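Local coordinates for protein tyrocidine synthase 2 (Brevibacillus parabrevis, PDB 6TA8) that belongs to the multidomain nonribosomal peptide synthetases and is represented here by its condensation domain, at residues A124-L129 and S403-G408. Sequence-based numbering, arbitrary orientation.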
ATOM      1  N   ALA A 124      -8.273  23.592  10.370  1.00 68.76           N
ATOM      2  CA  ALA A 124      -7.218  23.562  11.377  1.00 64.55           C
ATOM      3  C   ALA A 124      -7.639  22.777  12.611  1.00 57.19           C
ATOM      4  O   ALA A 124      -6.790  22.178  13.283  1.00 58.91           O
ATOM      5  CB  ALA A 124      -6.816  24.985  11.766  1.00 65.31           C
ATOM      6  N   ARG A 125      -8.936  22.765  12.926  1.00 59.40           N
ATOM      7  CA  ARG A 125      -9.415  22.016  14.082  1.00 54.14           C
ATOM      8  C   ARG A 125      -9.576  20.535  13.760  1.00 51.75           C
ATOM      9  O   ARG A 125      -9.304  19.680  14.611  1.00 52.83           O
ATOM     10  CB  ARG A 125     -10.736  22.608  14.574  1.00 54.97           C
ATOM     11  CG  ARG A 125     -11.354  21.883  15.759  1.00 50.68           C
ATOM     12  CD  ARG A 125     -10.391  21.805  16.932  1.00 52.68           C
ATOM     13  NE  ARG A 125     -11.037  21.269  18.127  1.00 54.27           N
ATOM     14  CZ  ARG A 125     -10.390  20.923  19.234  1.00 57.28           C
ATOM     15  NH1 ARG A 125      -9.073  21.056  19.304  1.00 56.05           N
ATOM     16  NH2 ARG A 125     -11.061  20.444  20.274  1.00 63.24           N
ATOM     17  N   ILE A 126     -10.013  20.211  12.542  1.00 56.21           N
ATOM     18  CA  ILE A 126     -10.164  18.810  12.160  1.00 51.57           C
ATOM     19  C   ILE A 126      -8.800  18.152  11.996  1.00 47.78           C
ATOM     20  O   ILE A 126      -8.581  17.025  12.455  1.00 50.08           O
ATOM     21  CB  ILE A 126     -11.017  18.693  10.883  1.00 50.54           C
ATOM     22  CG1 ILE A 126     -12.499  18.858  11.225  1.00 56.26           C
ATOM     23  CG2 ILE A 126     -10.776  17.362  10.187  1.00 45.80           C
ATOM     24  CD1 ILE A 126     -13.396  19.003  10.019  1.00 60.15           C
ATOM     25  N   LEU A 127      -7.857  18.846  11.352  1.00 47.90           N
ATOM     26  CA  LEU A 127      -6.518  18.290  11.177  1.00 47.97           C
ATOM     27  C   LEU A 127      -5.829  18.074  12.519  1.00 50.35           C
ATOM     28  O   LEU A 127      -5.115  17.081  12.707  1.00 53.66           O
ATOM     29  CB  LEU A 127      -5.683  19.207  10.285  1.00 47.78           C
ATOM     30  CG  LEU A 127      -4.193  18.879  10.165  1.00 51.48           C
ATOM     31  CD1 LEU A 127      -3.993  17.517   9.514  1.00 56.46           C
ATOM     32  CD2 LEU A 127      -3.461  19.963   9.390  1.00 41.93           C
ATOM     33  N   GLU A 128      -6.033  18.994  13.466  1.00 49.59           N
ATOM     34  CA  GLU A 128      -5.423  18.847  14.784  1.00 46.86           C
ATOM     35  C   GLU A 128      -6.006  17.656  15.533  1.00 44.37           C
ATOM     36  O   GLU A 128      -5.268  16.892  16.168  1.00 49.67           O
ATOM     37  CB  GLU A 128      -5.604  20.133  15.590  1.00 55.58           C
ATOM     38  CG  GLU A 128      -4.784  20.190  16.869  1.00 59.89           C
ATOM     39  CD  GLU A 128      -4.881  21.536  17.563  1.00 81.81           C
ATOM     40  OE1 GLU A 128      -5.795  22.317  17.225  1.00 81.70           O
ATOM     41  OE2 GLU A 128      -4.041  21.811  18.445  1.00 89.45           O
ATOM     42  N   LEU A 129      -7.328  17.479  15.474  1.00 42.54           N
ATOM     43  CA  LEU A 129      -7.948  16.329  16.122  1.00 40.64           C
ATOM     44  C   LEU A 129      -7.632  15.032  15.389  1.00 47.88           C
ATOM     45  O   LEU A 129      -7.556  13.969  16.017  1.00 44.16           O
ATOM     46  CB  LEU A 129      -9.461  16.527  16.213  1.00 43.12           C
ATOM     47  CG  LEU A 129      -9.958  17.571  17.214  1.00 50.06           C
ATOM     48  CD1 LEU A 129     -11.416  17.907  16.951  1.00 46.85           C
ATOM     49  CD2 LEU A 129      -9.768  17.080  18.641  1.00 46.72           C
ATOM     50  N   SER A 403     -13.720  13.391   1.194  1.00 66.31           N
ATOM     51  CA  SER A 403     -13.593  14.761   1.661  1.00 66.13           C
ATOM     52  C   SER A 403     -12.284  15.377   1.170  1.00 68.39           C
ATOM     53  O   SER A 403     -11.266  14.691   1.058  1.00 71.24           O
ATOM     54  CB  SER A 403     -13.646  14.812   3.186  1.00 65.42           C
ATOM     55  OG  SER A 403     -13.278  16.091   3.669  1.00 72.43           O
ATOM     56  N   PRO A 404     -12.290  16.679   0.867  1.00 70.11           N
ATOM     57  CA  PRO A 404     -11.048  17.345   0.441  1.00 70.75           C
ATOM     58  C   PRO A 404     -10.019  17.491   1.550  1.00 70.91           C
ATOM     59  O   PRO A 404      -8.874  17.865   1.259  1.00 66.76           O
ATOM     60  CB  PRO A 404     -11.532  18.723  -0.040  1.00 80.33           C
ATOM     61  CG  PRO A 404     -13.024  18.594  -0.198  1.00 75.08           C
ATOM     62  CD  PRO A 404     -13.451  17.580   0.807  1.00 64.87           C
ATOM     63  N   LEU A 405     -10.380  17.207   2.798  1.00 68.89           N
ATOM     64  CA  LEU A 405      -9.464  17.374   3.914  1.00 68.78           C
ATOM     65  C   LEU A 405      -8.453  16.233   3.964  1.00 64.29           C
ATOM     66  O   LEU A 405      -8.663  15.149   3.411  1.00 66.54           O
ATOM     67  CB  LEU A 405     -10.230  17.443   5.233  1.00 60.38           C
ATOM     68  CG  LEU A 405     -11.357  18.472   5.309  1.00 61.73           C
ATOM     69  CD1 LEU A 405     -11.959  18.493   6.703  1.00 66.61           C
ATOM     70  CD2 LEU A 405     -10.849  19.851   4.918  1.00 66.66           C
ATOM     71  N   GLY A 406      -7.339  16.492   4.647  1.00 61.55           N
ATOM     72  CA  GLY A 406      -6.327  15.479   4.836  1.00 60.39           C
ATOM     73  C   GLY A 406      -6.673  14.520   5.960  1.00 58.56           C
ATOM     74  O   GLY A 406      -7.610  14.721   6.731  1.00 64.59           O
ATOM     75  N   THR A 407      -5.887  13.450   6.043  1.00 55.93           N
ATOM     76  CA  THR A 407      -6.080  12.421   7.055  1.00 54.42           C
ATOM     77  C   THR A 407      -5.215  12.625   8.290  1.00 59.43           C
ATOM     78  O   THR A 407      -5.381  11.890   9.270  1.00 58.81           O
ATOM     79  CB  THR A 407      -5.784  11.037   6.464  1.00 50.01           C
ATOM     80  OG1 THR A 407      -4.376  10.912   6.227  1.00 48.12           O
ATOM     81  CG2 THR A 407      -6.530  10.845   5.154  1.00 52.04           C
ATOM     82  N   GLY A 408      -4.308  13.596   8.274  1.00 55.06           N
ATOM     83  CA  GLY A 408      -3.341  13.756   9.337  1.00 48.49           C
ATOM     84  C   GLY A 408      -2.094  12.922   9.102  1.00 54.76           C
ATOM     85  O   GLY A 408      -2.021  12.080   8.203  1.00 56.52           O
TER
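Leu127 and Gly408 mark the closest approach of two backbones, their CA atoms 5.8 Å apart, where an irregular loop, 403-408, runs past residues 124-129 of helix 122-134. No hydrogen bond joins the segments, and the contact is small and apolar, burying 160 Å² in all. Gly408 has a positive phi (87°), and at its backbone angles a CB would press against the carbonyl O of Thr407, so glycine suits this position. Its bare CA is also what Leu127 CD1 meets, at 3.8 Å. CB of Leu127 leaves the helix alongside the loop rather than at it; CG stands anti to the backbone N (chi1 171°), and CD1 comes nearer the loop than that direction suggests. The contact joins a helix packed on the mixed sheet of the N-terminal half of the condensation domain to the loop that follows strand 401-402, an outermost strand of that sheet contributed from far along the sequence. One residue back on the helix, Ile126 points toward the loop and Leu405 toward the helix; the two side chains cross at about a right angle. One methyl, Leu405 CD1, touches both branches of the isoleucine, 3.6 Å from Ile126 CD1 and 3.8 Å from Ile126 CG2. Branching at CB gives isoleucine these two carbons to set against that one methyl, and the side chain also touches Phe150, Thr152 and His157 of the sheet. Where the loop leaves strand 401-402, Ser403 OG accepts a nearly straight bond from Leu405 N (3.2 Å, 172°), forming an ST turn; the hydroxyl is also hydrogen-bonded to His157 ND1, whose side chain touches Leu405. Farther along the loop, the carbonyl of Thr407 is hydrogen-bonded to NE2 of Gln134, the last residue of helix 122-134.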